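Local coordinates for putative uncharacterized protein smu.1604c (Streptococcus mutans, PDB 3L9F) that probably acts as a dimeric transcription regulator of the PadR family, binding DNA through its N-terminal winged-helix domain, at residues A[126-129]-A[130-133]; A[194-197]-A[198-202]. All coordinates share one frame; numbering follows the deposited sequence.

Interaction 1 (A[126-129]-A[130-133]); sequences FKSD and FLMR
Asp129 and Arg133, one helical turn apart, meet side-on: NE of Arg133 gives a hydrogen bond to OD1 of Asp129 (2.8 Å) and NH1 gives a more bent one to OD2 (2.9 Å), together a salt bridge. OD1 lies in the guanidinium plane, yet NE comes to it from above the carboxylate, and the two flat groups are turned 59° against each other. The fold-back of the arginine at chi2 (-49°) brings NE alongside the acid while CG packs on Asp129 O. At the start of the same helix Ser128 is the N-cap. With OG anti to the backbone N, the hydroxyl takes the N-H of Leu131 almost straight, at 3.1 Å and 171°. Leu131 CG leans on that OG, and its CD1 meets the edge of the Phe126 ring at CE2, 4.2 Å away. The carboxylate is gripped further by the second subunit, by Tyr116 OH at OD1 and Asn122 N at OD2, and Tyr116 there also makes a cation-pi contact with Arg133. Several donors thus converge on one buried acid, which would probably keep it ionised and hold the pair rigid where the strand turns into the helix at the dimer interface.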
loop_
_atom_site.group_PDB
_atom_site.type_symbol
_atom_site.label_atom_id
_atom_site.label_comp_id
_atom_site.label_asym_id
_atom_site.label_seq_id
_atom_site.Cartn_x
_atom_site.Cartn_y
_atom_site.Cartn_z
ATOM N N PHE A 126 -1.461 2.141 -1.449
ATOM C CA PHE A 126 -0.331 2.366 -0.561
ATOM C C PHE A 126 -0.802 3.155 0.630
ATOM O O PHE A 126 -1.329 4.259 0.485
ATOM C CB PHE A 126 0.782 3.126 -1.290
ATOM C CG PHE A 126 1.955 3.484 -0.413
ATOM C CD1 PHE A 126 2.833 2.506 0.020
ATOM C CD2 PHE A 126 2.186 4.801 -0.034
ATOM C CE1 PHE A 126 3.919 2.829 0.818
ATOM C CE2 PHE A 126 3.263 5.127 0.755
ATOM C CZ PHE A 126 4.135 4.138 1.181
ATOM N N LYS A 127 -0.629 2.578 1.808
ATOM C CA LYS A 127 -1.025 3.238 3.038
ATOM C C LYS A 127 0.102 3.053 4.029
ATOM O O LYS A 127 0.377 1.938 4.474
ATOM C CB LYS A 127 -2.337 2.646 3.562
ATOM C CG LYS A 127 -3.417 2.596 2.493
ATOM C CD LYS A 127 -4.837 2.516 3.042
ATOM C CE LYS A 127 -5.194 1.137 3.523
ATOM N NZ LYS A 127 -6.648 1.061 3.842
ATOM N N SER A 128 0.787 4.144 4.339
ATOM C CA SER A 128 1.944 4.078 5.210
ATOM C C SER A 128 1.630 4.677 6.564
ATOM O O SER A 128 1.441 5.890 6.680
ATOM C CB SER A 128 3.143 4.803 4.591
ATOM O OG SER A 128 4.225 4.854 5.514
ATOM N N ASP A 129 1.590 3.830 7.590
ATOM C CA ASP A 129 1.372 4.309 8.942
ATOM C C ASP A 129 2.556 5.153 9.391
ATOM O O ASP A 129 2.379 6.172 10.063
ATOM C CB ASP A 129 1.166 3.134 9.898
ATOM C CG ASP A 129 0.585 3.558 11.229
ATOM O OD1 ASP A 129 0.039 4.678 11.321
ATOM O OD2 ASP A 129 0.671 2.765 12.189
ATOM N N PHE A 130 3.764 4.724 9.032
ATOM C CA PHE A 130 4.965 5.473 9.379
ATOM C C PHE A 130 4.849 6.922 8.903
ATOM O O PHE A 130 5.026 7.854 9.685
ATOM C CB PHE A 130 6.216 4.832 8.774
ATOM C CG PHE A 130 7.438 5.704 8.856
ATOM C CD1 PHE A 130 8.075 5.922 10.073
ATOM C CD2 PHE A 130 7.949 6.307 7.718
ATOM C CE1 PHE A 130 9.193 6.724 10.146
ATOM C CE2 PHE A 130 9.054 7.114 7.785
ATOM C CZ PHE A 130 9.683 7.322 9.006
ATOM N N LEU A 131 4.570 7.111 7.618
ATOM C CA LEU A 131 4.469 8.470 7.083
ATOM C C LEU A 131 3.354 9.250 7.783
ATOM O O LEU A 131 3.512 10.434 8.090
ATOM C CB LEU A 131 4.242 8.440 5.575
ATOM C CG LEU A 131 5.419 7.881 4.773
ATOM C CD1 LEU A 131 5.076 7.928 3.296
ATOM C CD2 LEU A 131 6.679 8.685 5.052
ATOM N N MET A 132 2.237 8.574 8.056
ATOM C CA MET A 132 1.117 9.216 8.734
ATOM C C MET A 132 1.577 9.801 10.069
ATOM O O MET A 132 1.237 10.937 10.401
ATOM C CB MET A 132 -0.027 8.216 8.932
ATOM C CG MET A 132 -1.308 8.797 9.492
ATOM S SD MET A 132 -1.337 8.848 11.303
ATOM C CE MET A 132 -3.086 9.162 11.586
ATOM N N ARG A 133 2.361 9.029 10.827
ATOM C CA ARG A 133 2.801 9.470 12.150
ATOM C C ARG A 133 3.620 10.744 12.026
ATOM O O ARG A 133 3.467 11.677 12.815
ATOM C CB ARG A 133 3.645 8.396 12.846
ATOM C CG ARG A 133 2.989 7.035 12.953
ATOM C CD ARG A 133 1.565 7.121 13.489
ATOM N NE ARG A 133 1.005 5.786 13.682
ATOM C CZ ARG A 133 1.117 5.086 14.807
ATOM N NH1 ARG A 133 0.593 3.873 14.889
ATOM N NH2 ARG A 133 1.753 5.601 15.852
#

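Interaction 2 (A[194-197]-A[198-202]); sequences TKKV and LEEEL
Two i to i+4 lysine-glutamate salt bridges run along neighbouring ridges of helix 178-202, near its C-terminal end. In the first, Lys195 NZ donates to Glu199 OE2 at 3.1 Å, coming from above the carboxylate plane. The lysine starts out extended and curls back at chi3 and chi4 (75° and 82°), carrying its ammonium over to the acid, while Glu199 stretches out beyond CG to meet it. The second is looser: Lys196 NZ lies 3.3 Å from Glu200 OE2, a weak bond on an exposed face, with CE of the same lysine 3.5 Å from that oxygen. Beneath the charged ends, Glu199 CG rests on Lys195 O and Glu200 CG on Lys196 O, and the main chain continues its regular bonds, Glu199 N to Lys195 O (2.9 Å) and Glu200 N to Lys196 O (2.8 Å). Leu198 CG lies 3.5 Å from Thr194 O, and its side chain reaches Glu152 of helix 142-172 and Tyr186 of the second subunit. Lys195 lies against Glu157 and Ile160 of helix 142-172, whereas Val197 packs on Ala189 of the second subunit, which sets these last turns of helix 178-202 between helix 142-172 and the second subunit.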
loop_
_atom_site.group_PDB
_atom_site.type_symbol
_atom_site.label_atom_id
_atom_site.label_comp_id
_atom_site.label_asym_id
_atom_site.label_seq_id
_atom_site.Cartn_x
_atom_site.Cartn_y
_atom_site.Cartn_z
ATOM N N THR A 194 14.016 5.184 -0.214
ATOM C CA THR A 194 13.342 5.728 0.953
ATOM C C THR A 194 14.207 5.517 2.210
ATOM O O THR A 194 14.297 6.395 3.070
ATOM C CB THR A 194 11.952 5.100 1.123
ATOM O OG1 THR A 194 12.086 3.678 1.165
ATOM C CG2 THR A 194 11.049 5.474 -0.077
ATOM N N LYS A 195 14.869 4.368 2.302
ATOM C CA LYS A 195 15.796 4.133 3.415
ATOM C C LYS A 195 16.862 5.223 3.429
ATOM O O LYS A 195 17.202 5.768 4.488
ATOM C CB LYS A 195 16.468 2.768 3.289
ATOM C CG LYS A 195 17.466 2.482 4.407
ATOM C CD LYS A 195 17.954 1.043 4.375
ATOM C CE LYS A 195 18.950 0.792 3.244
ATOM N NZ LYS A 195 20.338 1.212 3.610
ATOM N N LYS A 196 17.369 5.550 2.243
ATOM C CA LYS A 196 18.374 6.601 2.095
ATOM C C LYS A 196 17.894 7.966 2.589
ATOM O O LYS A 196 18.633 8.693 3.260
ATOM C CB LYS A 196 18.819 6.691 0.638
ATOM C CG LYS A 196 19.928 7.686 0.396
ATOM C CD LYS A 196 20.879 7.196 -0.685
ATOM C CE LYS A 196 22.091 8.110 -0.793
ATOM N NZ LYS A 196 22.697 8.417 0.545
ATOM N N VAL A 197 16.656 8.316 2.261
ATOM C CA VAL A 197 16.083 9.576 2.731
ATOM C C VAL A 197 16.107 9.644 4.250
ATOM O O VAL A 197 16.477 10.663 4.839
ATOM C CB VAL A 197 14.638 9.764 2.226
ATOM C CG1 VAL A 197 13.941 10.847 3.022
ATOM C CG2 VAL A 197 14.637 10.088 0.735
ATOM N N LEU A 198 15.730 8.548 4.891
ATOM C CA LEU A 198 15.703 8.511 6.344
ATOM C C LEU A 198 17.118 8.564 6.924
ATOM O O LEU A 198 17.366 9.248 7.912
ATOM C CB LEU A 198 14.961 7.265 6.817
ATOM C CG LEU A 198 13.488 7.234 6.397
ATOM C CD1 LEU A 198 12.834 5.977 6.943
ATOM C CD2 LEU A 198 12.766 8.485 6.878
ATOM N N GLU A 199 18.045 7.834 6.308
ATOM C CA GLU A 199 19.438 7.878 6.740
ATOM C C GLU A 199 19.986 9.296 6.643
ATOM O O GLU A 199 20.643 9.783 7.570
ATOM C CB GLU A 199 20.290 6.907 5.923
ATOM C CG GLU A 199 19.964 5.456 6.233
ATOM C CD GLU A 199 20.737 4.478 5.377
ATOM O OE1 GLU A 199 21.220 4.879 4.289
ATOM O OE2 GLU A 199 20.849 3.303 5.798
ATOM N N GLU A 200 19.695 9.962 5.530
ATOM C CA GLU A 200 20.148 11.336 5.327
ATOM C C GLU A 200 19.534 12.265 6.372
ATOM O O GLU A 200 20.177 13.214 6.822
ATOM C CB GLU A 200 19.829 11.816 3.908
ATOM C CG GLU A 200 20.662 11.138 2.832
ATOM C CD GLU A 200 20.145 11.415 1.430
ATOM O OE1 GLU A 200 18.977 11.844 1.292
ATOM O OE2 GLU A 200 20.906 11.199 0.463
ATOM N N GLU A 201 18.296 11.984 6.768
ATOM C CA GLU A 201 17.659 12.765 7.825
ATOM C C GLU A 201 18.383 12.590 9.154
ATOM O O GLU A 201 18.655 13.561 9.854
ATOM C CB GLU A 201 16.186 12.379 7.989
ATOM C CG GLU A 201 15.493 13.083 9.148
ATOM C CD GLU A 201 15.512 14.594 8.996
ATOM O OE1 GLU A 201 15.512 15.077 7.837
ATOM O OE2 GLU A 201 15.525 15.290 10.036
ATOM N N LEU A 202 18.686 11.346 9.504
ATOM C CA LEU A 202 19.382 11.061 10.756
ATOM C C LEU A 202 20.781 11.680 10.779
ATOM O O LEU A 202 21.297 12.048 11.840
ATOM C CB LEU A 202 19.465 9.553 10.991
ATOM C CG LEU A 202 18.166 8.837 11.365
ATOM C CD1 LEU A 202 18.455 7.381 11.687
ATOM C CD2 LEU A 202 17.489 9.518 12.543
#

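How the interactions relate
From the N terminus the chain first builds helices and strands up to helix 107-118, then reaches interaction 1, where strand 125-127 turns into helix 129-135. It then runs through helix 142-172 and returns along helix 178-202, whose last turns carry interaction 2. Each contact is local, its side-chain bonds reaching no more than a helical turn, and closes no long loop; the two follow in series, neither nested nor crossed. Their centres are about 16 Å apart, but they touch where Phe130 CZ packs on Leu198 CD2 at 3.9 Å. Glu152 of helix 142-172 meets both of these residues, tying the short helix to the long pair. Both contacts face the second subunit: 126-127 extends a beta ladder into it, and Thr194, Val197, Leu198 and Glu201 pack on its helix 178-202.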